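PDB 3A76: gamma-hexachlorocyclohexane dehydrochlorinase from Sphingomonas paucimobilis, which catalyses two successive dehydrochlorinations of the pollutant lindane (gamma-hexachlorocyclohexane), releasing two chlorides and leaving 1,3,4,6-tetrachloro-1,4-cyclohexadiene. Local coordinates for residues G112-L117 and I129-T134; M87-I92 and N119-N124; A105-G110 and E136-D141. All coordinates share one frame; numbering follows the deposited sequence.

Contact 1: G112-L117 and I129-T134; sequences GDVLLL and IAAVFT
The carbonyl O of A131 is gripped by two donors. V114 N donates to A131 O at 2.9 Å, and a water donates to it as well. The same water donates to D113 OD1, 3.1 Å away, and so ties the aspartate side chain to the opposite strand. The two segments are the middle of an antiparallel beta hairpin in the SnoaL-like barrel sheet. G112, V114 and L116 pair with F133, A131 and I129 through six backbone bonds. The straightest runs from L116 N to I129 O, at 178° about the hydrogen. D113 and V132 share one face, side by side, with D113 OD1 3.5 Å from V132 CG2. D113 OD1 also makes a salt bridge with K46 of the second subunit, so this face meets the trimer interface. The other face carries V114, L116, I129, A131 and F133. There L116 CD2 meets I129 CD1 at 3.8 Å. L116 also lies against H93, the inferred proton acceptor, and close to bound spermidine, so this face borders the active-site pocket. V114 CG1 sits between its own backbone N and carbonyl carbon (chi1 66°). V114 CG1 touches A131 CB at 3.6 Å. The same V114 CG1 meets F133 CZ at 3.4 Å.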
loop_
_atom_site.group_PDB
_atom_site.type_symbol
_atom_site.label_atom_id
_atom_site.label_comp_id
_atom_site.label_asym_id
_atom_site.label_seq_id
_atom_site.Cartn_x
_atom_site.Cartn_y
_atom_site.Cartn_z
ATOM N N GLY B 112 -7.134 -5.790 7.049
ATOM C CA GLY B 112 -6.294 -4.839 6.342
ATOM C C GLY B 112 -5.419 -4.112 7.330
ATOM O O GLY B 112 -5.711 -4.062 8.527
ATOM N N ASP B 113 -4.332 -3.554 6.828
ATOM C CA ASP B 113 -3.430 -2.789 7.671
ATOM C C ASP B 113 -3.386 -1.341 7.188
ATOM O O ASP B 113 -3.512 -1.080 6.011
ATOM C CB ASP B 113 -2.046 -3.427 7.654
ATOM C CG ASP B 113 -2.043 -4.802 8.292
ATOM O OD1 ASP B 113 -2.293 -4.890 9.531
ATOM O OD2 ASP B 113 -1.792 -5.781 7.549
ATOM N N VAL B 114 -3.237 -0.390 8.101
ATOM C CA VAL B 114 -3.162 0.997 7.658
ATOM C C VAL B 114 -2.012 1.688 8.334
ATOM O O VAL B 114 -1.755 1.470 9.511
ATOM C CB VAL B 114 -4.502 1.798 7.878
ATOM C CG1 VAL B 114 -4.826 1.980 9.373
ATOM C CG2 VAL B 114 -4.470 3.160 7.137
ATOM N N LEU B 115 -1.328 2.522 7.569
ATOM C CA LEU B 115 -0.367 3.464 8.113
ATOM C C LEU B 115 -0.941 4.860 7.944
ATOM O O LEU B 115 -1.241 5.297 6.808
ATOM C CB LEU B 115 0.970 3.304 7.388
ATOM C CG LEU B 115 2.306 3.848 7.908
ATOM C CD1 LEU B 115 2.793 4.986 7.041
ATOM C CD2 LEU B 115 2.344 4.158 9.412
ATOM N N LEU B 116 -1.112 5.543 9.078
ATOM C CA LEU B 116 -1.622 6.905 9.118
ATOM C C LEU B 116 -0.555 7.888 9.570
ATOM O O LEU B 116 0.025 7.735 10.653
ATOM C CB LEU B 116 -2.837 7.022 10.058
ATOM C CG LEU B 116 -3.472 8.409 10.331
ATOM C CD1 LEU B 116 -4.914 8.294 10.739
ATOM C CD2 LEU B 116 -2.728 9.203 11.422
ATOM N N LEU B 117 -0.335 8.912 8.751
ATOM C CA LEU B 117 0.476 10.081 9.119
ATOM C C LEU B 117 -0.415 11.315 9.157
ATOM O O LEU B 117 -1.197 11.540 8.239
ATOM C CB LEU B 117 1.578 10.301 8.088
ATOM C CG LEU B 117 2.476 9.126 7.755
ATOM C CD1 LEU B 117 3.409 9.481 6.593
ATOM C CD2 LEU B 117 3.248 8.721 8.992
ATOM N N ILE B 129 0.351 6.492 13.170
ATOM C CA ILE B 129 -0.500 5.452 13.724
ATOM C C ILE B 129 -0.432 4.206 12.825
ATOM O O ILE B 129 -0.483 4.313 11.596
ATOM C CB ILE B 129 -1.972 5.967 13.905
ATOM C CG1 ILE B 129 -2.019 7.036 15.001
ATOM C CG2 ILE B 129 -2.963 4.823 14.228
ATOM C CD1 ILE B 129 -3.260 7.901 14.984
ATOM N N ALA B 130 -0.269 3.040 13.434
ATOM C CA ALA B 130 -0.426 1.780 12.719
ATOM C C ALA B 130 -1.650 1.096 13.290
ATOM O O ALA B 130 -1.753 0.899 14.509
ATOM C CB ALA B 130 0.798 0.903 12.872
ATOM N N ALA B 131 -2.596 0.778 12.413
ATOM C CA ALA B 131 -3.853 0.189 12.839
ATOM C C ALA B 131 -4.262 -0.999 11.992
ATOM O O ALA B 131 -3.863 -1.120 10.844
ATOM C CB ALA B 131 -4.980 1.250 12.891
ATOM N N VAL B 132 -5.048 -1.885 12.591
ATOM C CA VAL B 132 -5.615 -3.027 11.903
ATOM C C VAL B 132 -7.116 -2.806 11.703
ATOM O O VAL B 132 -7.829 -2.357 12.631
ATOM C CB VAL B 132 -5.316 -4.346 12.688
ATOM C CG1 VAL B 132 -6.136 -5.542 12.150
ATOM C CG2 VAL B 132 -3.834 -4.654 12.623
ATOM N N PHE B 133 -7.585 -3.098 10.491
ATOM C CA PHE B 133 -9.012 -3.117 10.194
ATOM C C PHE B 133 -9.550 -4.554 10.187
ATOM O O PHE B 133 -8.970 -5.436 9.548
ATOM C CB PHE B 133 -9.287 -2.452 8.837
ATOM C CG PHE B 133 -8.886 -0.994 8.773
ATOM C CD1 PHE B 133 -8.180 -0.504 7.681
ATOM C CD2 PHE B 133 -9.224 -0.114 9.795
ATOM C CE1 PHE B 133 -7.828 0.849 7.607
ATOM C CE2 PHE B 133 -8.861 1.243 9.738
ATOM C CZ PHE B 133 -8.167 1.721 8.644
ATOM N N THR B 134 -10.644 -4.784 10.919
ATOM C CA THR B 134 -11.369 -6.050 10.876
ATOM C C THR B 134 -12.731 -5.662 10.327
ATOM O O THR B 134 -13.468 -4.890 10.946
ATOM C CB THR B 134 -11.502 -6.708 12.272
ATOM O OG1 THR B 134 -10.238 -6.656 12.948
ATOM C CG2 THR B 134 -11.957 -8.182 12.167
HETATM O O HOH W 1 -1.310 -2.178 10.711
#

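Contact 2: M87-I92 and N119-N124; sequences MFHECI and NLVEGN
H89 and V121 cross at about a right angle. V121 CG2 stands over the centre of the H89 imidazole, 3.6 Å from the ring centroid, in a CH-pi contact. V121 CG2 lies anti to its carbonyl carbon, and this turns the methyl onto the ring. The phenyl of F88 takes L120 CD2 over one face, towards its rim, while C91 CB lies over the opposite face. M87 runs alongside L120, and M87 CG lies 3.8 Å from L120 CD2. E90 and N119 also lie side by side, but the carboxylate and amide planes stand 85° apart. Their bond, N119 ND2 to E90 OE1, is weak at 3.4 Å. E90 OE1 bonds to Y155 OH of the third subunit; N119 OD1 bonds to S126 and ND2 to F164 O. The contact lies where the helix ending at M87 gives way to strand 88-102, and where strand 107-120 ends in the type II turn V121 to N124. M87 O accepts V121 N at 2.8 Å. H89 N donates to N119 O at 2.8 Å. Backbone bonds thus set the pairing and methyl groups pack on two rings. The polar ends of E90 and N119 find their main partners outside the two segments, E90 across the trimer interface.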
loop_
_atom_site.group_PDB
_atom_site.type_symbol
_atom_site.label_atom_id
_atom_site.label_comp_id
_atom_site.label_asym_id
_atom_site.label_seq_id
_atom_site.Cartn_x
_atom_site.Cartn_y
_atom_site.Cartn_z
ATOM N N MET B 87 -10.004 16.723 14.843
ATOM C CA MET B 87 -8.810 16.181 15.525
ATOM C C MET B 87 -7.477 16.518 14.829
ATOM O O MET B 87 -6.448 16.704 15.487
ATOM C CB MET B 87 -8.954 14.657 15.666
ATOM C CG MET B 87 -7.895 13.983 16.524
ATOM S SD MET B 87 -8.181 12.204 16.743
ATOM C CE MET B 87 -9.343 12.227 18.114
ATOM N N PHE B 88 -7.511 16.584 13.500
ATOM C CA PHE B 88 -6.313 16.737 12.671
ATOM C C PHE B 88 -6.390 17.988 11.802
ATOM O O PHE B 88 -7.470 18.335 11.308
ATOM C CB PHE B 88 -6.212 15.570 11.690
ATOM C CG PHE B 88 -5.855 14.249 12.311
ATOM C CD1 PHE B 88 -4.522 13.878 12.456
ATOM C CD2 PHE B 88 -6.854 13.340 12.666
ATOM C CE1 PHE B 88 -4.185 12.653 12.985
ATOM C CE2 PHE B 88 -6.523 12.102 13.215
ATOM C CZ PHE B 88 -5.185 11.753 13.370
ATOM N N HIS B 89 -5.257 18.638 11.562
ATOM C CA HIS B 89 -5.219 19.663 10.510
ATOM C C HIS B 89 -5.364 18.985 9.153
ATOM O O HIS B 89 -6.199 19.368 8.327
ATOM C CB HIS B 89 -3.956 20.515 10.601
ATOM C CG HIS B 89 -3.986 21.472 11.746
ATOM N ND1 HIS B 89 -4.933 22.474 11.845
ATOM C CD2 HIS B 89 -3.216 21.564 12.853
ATOM C CE1 HIS B 89 -4.735 23.144 12.964
ATOM N NE2 HIS B 89 -3.703 22.612 13.593
ATOM N N GLU B 90 -4.547 17.962 8.953
ATOM C CA GLU B 90 -4.755 16.977 7.911
ATOM C C GLU B 90 -4.166 15.644 8.340
ATOM O O GLU B 90 -3.416 15.549 9.316
ATOM C CB GLU B 90 -4.182 17.388 6.527
ATOM C CG GLU B 90 -3.064 18.458 6.404
ATOM C CD GLU B 90 -2.059 18.520 7.536
ATOM O OE1 GLU B 90 -1.537 17.488 7.970
ATOM O OE2 GLU B 90 -1.762 19.637 7.986
ATOM N N CYS B 91 -4.510 14.609 7.595
ATOM C CA CYS B 91 -3.927 13.305 7.818
ATOM C C CYS B 91 -3.938 12.566 6.500
ATOM O O CYS B 91 -4.642 12.957 5.566
ATOM C CB CYS B 91 -4.722 12.525 8.875
ATOM S SG CYS B 91 -6.402 12.281 8.401
ATOM N N ILE B 92 -3.178 11.476 6.441
ATOM C CA ILE B 92 -3.244 10.595 5.288
ATOM C C ILE B 92 -3.179 9.116 5.721
ATOM O O ILE B 92 -2.294 8.736 6.478
ATOM C CB ILE B 92 -2.147 10.971 4.236
ATOM C CG1 ILE B 92 -2.380 10.223 2.922
ATOM C CG2 ILE B 92 -0.701 10.854 4.813
ATOM C CD1 ILE B 92 -1.766 8.962 2.922
ATOM N N ASN B 119 -1.225 15.536 11.257
ATOM C CA ASN B 119 -0.939 16.563 12.254
ATOM C C ASN B 119 -2.151 16.768 13.142
ATOM O O ASN B 119 -3.219 17.134 12.659
ATOM C CB ASN B 119 -0.544 17.902 11.610
ATOM C CG ASN B 119 0.906 17.945 11.186
ATOM O OD1 ASN B 119 1.799 17.646 11.968
ATOM N ND2 ASN B 119 1.147 18.350 9.944
ATOM N N LEU B 120 -1.980 16.535 14.436
ATOM C CA LEU B 120 -3.045 16.783 15.412
ATOM C C LEU B 120 -3.228 18.269 15.647
ATOM O O LEU B 120 -2.263 18.976 15.866
ATOM C CB LEU B 120 -2.718 16.105 16.742
ATOM C CG LEU B 120 -2.678 14.579 16.761
ATOM C CD1 LEU B 120 -2.087 14.114 18.086
ATOM C CD2 LEU B 120 -4.058 13.972 16.500
ATOM N N VAL B 121 -4.465 18.745 15.597
ATOM C CA VAL B 121 -4.760 20.137 15.932
ATOM C C VAL B 121 -4.268 20.463 17.347
ATOM O O VAL B 121 -3.647 21.505 17.571
ATOM C CB VAL B 121 -6.266 20.462 15.793
ATOM C CG1 VAL B 121 -6.574 21.859 16.356
ATOM C CG2 VAL B 121 -6.693 20.375 14.344
ATOM N N GLU B 122 -4.543 19.559 18.286
ATOM C CA GLU B 122 -4.074 19.676 19.661
ATOM C C GLU B 122 -2.550 19.568 19.692
ATOM O O GLU B 122 -1.986 18.477 19.604
ATOM C CB GLU B 122 -4.731 18.600 20.555
ATOM C CG GLU B 122 -4.659 18.859 22.073
ATOM C CD GLU B 122 -5.695 19.885 22.558
ATOM O OE1 GLU B 122 -5.555 21.096 22.256
ATOM O OE2 GLU B 122 -6.652 19.476 23.260
ATOM N N GLY B 123 -1.897 20.718 19.804
ATOM C CA GLY B 123 -0.443 20.787 19.905
ATOM C C GLY B 123 0.247 20.851 18.556
ATOM O O GLY B 123 1.482 20.827 18.493
ATOM N N ASN B 124 -0.541 20.949 17.481
ATOM C CA ASN B 124 -0.003 20.918 16.116
ATOM C C ASN B 124 1.116 19.877 16.051
ATOM O O ASN B 124 2.251 20.163 15.678
ATOM C CB ASN B 124 0.467 22.316 15.683
ATOM C CG ASN B 124 0.616 22.452 14.172
ATOM O OD1 ASN B 124 -0.028 21.741 13.387
ATOM N ND2 ASN B 124 1.466 23.391 13.756
HETATM O O HOH W 2 -6.067 17.314 17.905
#

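Contact 3: A105-G110 and E136-D141; sequences ADKVNG and EYERRD
Strands 107-110 and 136-140 run antiparallel, at 160°, with their axes 4.8 Å apart at the closest. They are the open end of the hairpin formed by strands 107-120 and 125-140, where the chain enters one strand and leaves the other. V108 and Y137 form a hydrogen-bonded pair. Y137 N gives V108 O a bond of 2.9 Å in the carbonyl plane, and V108 N returns a longer one to Y137 O. Just before the strand, D106 O accepts R139 N at 3.0 Å. V108 and Y137 point to the same side, and V108 CG2 meets the ring at its edge, 3.2 Å from Y137 CD1. A chi1 of -37°, measured to CG1, swings the other methyl, CG2, towards the tyrosine. I33 of helix 22-45 touches both side chains, so this face packs against the helix. K107, N109, E136 and E138 line the other face. N109 OD1 comes to 3.7 Å from E136 CG. K107 runs beside E138, but the charged ends stay apart, with K107 NZ 5.0 Å from E138 OE1. R139 bends at chi2 and chi3 towards D106. R139 NH1 reaches D106 OD1 at 2.8 Å, on the anti side of the carboxylate, with the two planes 68° apart. R139 NH2 makes a second salt bridge, to D25 of helix 22-45. The guanidinium thus has two acid partners, D106 and D25, and links the hairpin end to the N-terminal helix.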
loop_
_atom_site.group_PDB
_atom_site.type_symbol
_atom_site.label_atom_id
_atom_site.label_comp_id
_atom_site.label_asym_id
_atom_site.label_seq_id
_atom_site.Cartn_x
_atom_site.Cartn_y
_atom_site.Cartn_z
ATOM N N ALA B 105 -21.392 -15.943 -1.038
ATOM C CA ALA B 105 -21.337 -15.084 -2.224
ATOM C C ALA B 105 -21.613 -13.595 -1.936
ATOM O O ALA B 105 -21.207 -12.724 -2.712
ATOM C CB ALA B 105 -22.281 -15.604 -3.304
ATOM N N ASP B 106 -22.299 -13.313 -0.830
ATOM C CA ASP B 106 -22.719 -11.953 -0.504
ATOM C C ASP B 106 -22.195 -11.521 0.857
ATOM O O ASP B 106 -22.575 -10.470 1.369
ATOM C CB ASP B 106 -24.256 -11.821 -0.533
ATOM C CG ASP B 106 -24.859 -12.113 -1.904
ATOM O OD1 ASP B 106 -24.104 -12.355 -2.868
ATOM O OD2 ASP B 106 -26.107 -12.104 -2.022
ATOM N N LYS B 107 -21.331 -12.334 1.452
ATOM C CA LYS B 107 -20.757 -11.994 2.748
ATOM C C LYS B 107 -19.257 -12.251 2.786
ATOM O O LYS B 107 -18.810 -13.351 2.460
ATOM C CB LYS B 107 -21.466 -12.750 3.877
ATOM C CG LYS B 107 -22.824 -12.180 4.235
ATOM C CD LYS B 107 -23.460 -12.901 5.419
ATOM C CE LYS B 107 -24.536 -12.007 6.045
ATOM N NZ LYS B 107 -25.460 -12.773 6.928
ATOM N N VAL B 108 -18.476 -11.230 3.161
ATOM C CA VAL B 108 -17.031 -11.412 3.280
ATOM C C VAL B 108 -16.470 -10.791 4.543
ATOM O O VAL B 108 -16.909 -9.719 4.988
ATOM C CB VAL B 108 -16.213 -10.919 2.017
ATOM C CG1 VAL B 108 -16.957 -11.198 0.719
ATOM C CG2 VAL B 108 -15.862 -9.454 2.121
ATOM N N ASN B 109 -15.501 -11.480 5.130
ATOM C CA ASN B 109 -14.702 -10.884 6.174
ATOM C C ASN B 109 -13.426 -10.339 5.538
ATOM O O ASN B 109 -12.920 -10.897 4.566
ATOM C CB ASN B 109 -14.391 -11.893 7.282
ATOM C CG ASN B 109 -15.658 -12.510 7.891
ATOM O OD1 ASN B 109 -16.728 -11.883 7.936
ATOM N ND2 ASN B 109 -15.536 -13.747 8.360
ATOM N N GLY B 110 -12.936 -9.223 6.062
ATOM C CA GLY B 110 -11.696 -8.659 5.578
ATOM C C GLY B 110 -10.812 -8.276 6.721
ATOM O O GLY B 110 -11.294 -7.877 7.782
ATOM N N GLU B 136 -16.377 -6.447 7.808
ATOM C CA GLU B 136 -17.367 -7.303 7.183
ATOM C C GLU B 136 -18.005 -6.502 6.085
ATOM O O GLU B 136 -18.323 -5.326 6.282
ATOM C CB GLU B 136 -18.442 -7.705 8.178
ATOM C CG GLU B 136 -17.996 -8.636 9.291
ATOM C CD GLU B 136 -19.134 -8.903 10.262
ATOM O OE1 GLU B 136 -18.858 -9.172 11.445
ATOM O OE2 GLU B 136 -20.311 -8.806 9.840
ATOM N N TYR B 137 -18.186 -7.142 4.936
ATOM C CA TYR B 137 -18.850 -6.534 3.782
ATOM C C TYR B 137 -20.107 -7.325 3.406
ATOM O O TYR B 137 -20.152 -8.549 3.532
ATOM C CB TYR B 137 -17.906 -6.456 2.570
ATOM C CG TYR B 137 -16.597 -5.763 2.856
ATOM C CD1 TYR B 137 -15.477 -6.484 3.284
ATOM C CD2 TYR B 137 -16.479 -4.385 2.712
ATOM C CE1 TYR B 137 -14.258 -5.847 3.554
ATOM C CE2 TYR B 137 -15.276 -3.736 2.983
ATOM C CZ TYR B 137 -14.168 -4.466 3.404
ATOM O OH TYR B 137 -12.984 -3.801 3.668
ATOM N N GLU B 138 -21.122 -6.615 2.935
ATOM C CA GLU B 138 -22.395 -7.242 2.628
ATOM C C GLU B 138 -22.913 -6.782 1.280
ATOM O O GLU B 138 -22.938 -5.578 0.990
ATOM C CB GLU B 138 -23.409 -6.914 3.723
ATOM C CG GLU B 138 -24.741 -7.621 3.614
ATOM C CD GLU B 138 -25.550 -7.470 4.885
ATOM O OE1 GLU B 138 -25.054 -7.878 5.963
ATOM O OE2 GLU B 138 -26.671 -6.930 4.808
ATOM N N ARG B 139 -23.329 -7.750 0.467
ATOM C CA ARG B 139 -23.899 -7.470 -0.841
ATOM C C ARG B 139 -25.427 -7.566 -0.787
ATOM O O ARG B 139 -25.988 -8.630 -0.495
ATOM C CB ARG B 139 -23.339 -8.444 -1.869
ATOM C CG ARG B 139 -23.549 -8.034 -3.311
ATOM C CD ARG B 139 -23.866 -9.278 -4.094
ATOM N NE ARG B 139 -23.105 -9.408 -5.326
ATOM C CZ ARG B 139 -22.326 -10.454 -5.610
ATOM N NH1 ARG B 139 -22.198 -11.461 -4.751
ATOM N NH2 ARG B 139 -21.680 -10.500 -6.764
ATOM N N ARG B 140 -26.087 -6.442 -1.047
ATOM C CA ARG B 140 -27.539 -6.392 -1.132
ATOM C C ARG B 140 -27.940 -5.849 -2.492
ATOM O O ARG B 140 -27.733 -4.663 -2.772
ATOM C CB ARG B 140 -28.129 -5.491 -0.045
ATOM C CG ARG B 140 -27.745 -5.838 1.376
ATOM C CD ARG B 140 -28.292 -4.799 2.325
ATOM N NE ARG B 140 -27.724 -4.927 3.664
ATOM C CZ ARG B 140 -28.032 -4.145 4.700
ATOM N NH1 ARG B 140 -28.912 -3.154 4.582
ATOM N NH2 ARG B 140 -27.443 -4.353 5.868
ATOM N N ASP B 141 -28.516 -6.715 -3.328
ATOM C CA ASP B 141 -29.096 -6.316 -4.625
ATOM C C ASP B 141 -28.034 -5.868 -5.626
ATOM O O ASP B 141 -28.226 -4.891 -6.367
ATOM C CB ASP B 141 -30.170 -5.222 -4.443
ATOM C CG ASP B 141 -31.460 -5.763 -3.853
ATOM O OD1 ASP B 141 -32.180 -6.503 -4.563
ATOM O OD2 ASP B 141 -31.756 -5.443 -2.677
#

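All three contacts lie in the antiparallel part of one mixed sheet, and strand 107-120 takes part in each. Contacts 1 and 3 join it to strand 125-140 at different points of the same hairpin, with contact 1 nested inside the loop that contact 3 closes. Contact 2 pairs its far end with strand 88-102. Contact 1 is buried, with mostly apolar side chains apart from D113, beside the inferred active site. Contacts 2 and 3 are partly buried, on opposite sides of the chain centre. Contacts 1 and 2 touch through a probable backbone bond from I92 N to L117 O and through L116 against F88. Both reach the third subunit. No other subunit touches contact 3, which relies more on charged side chains.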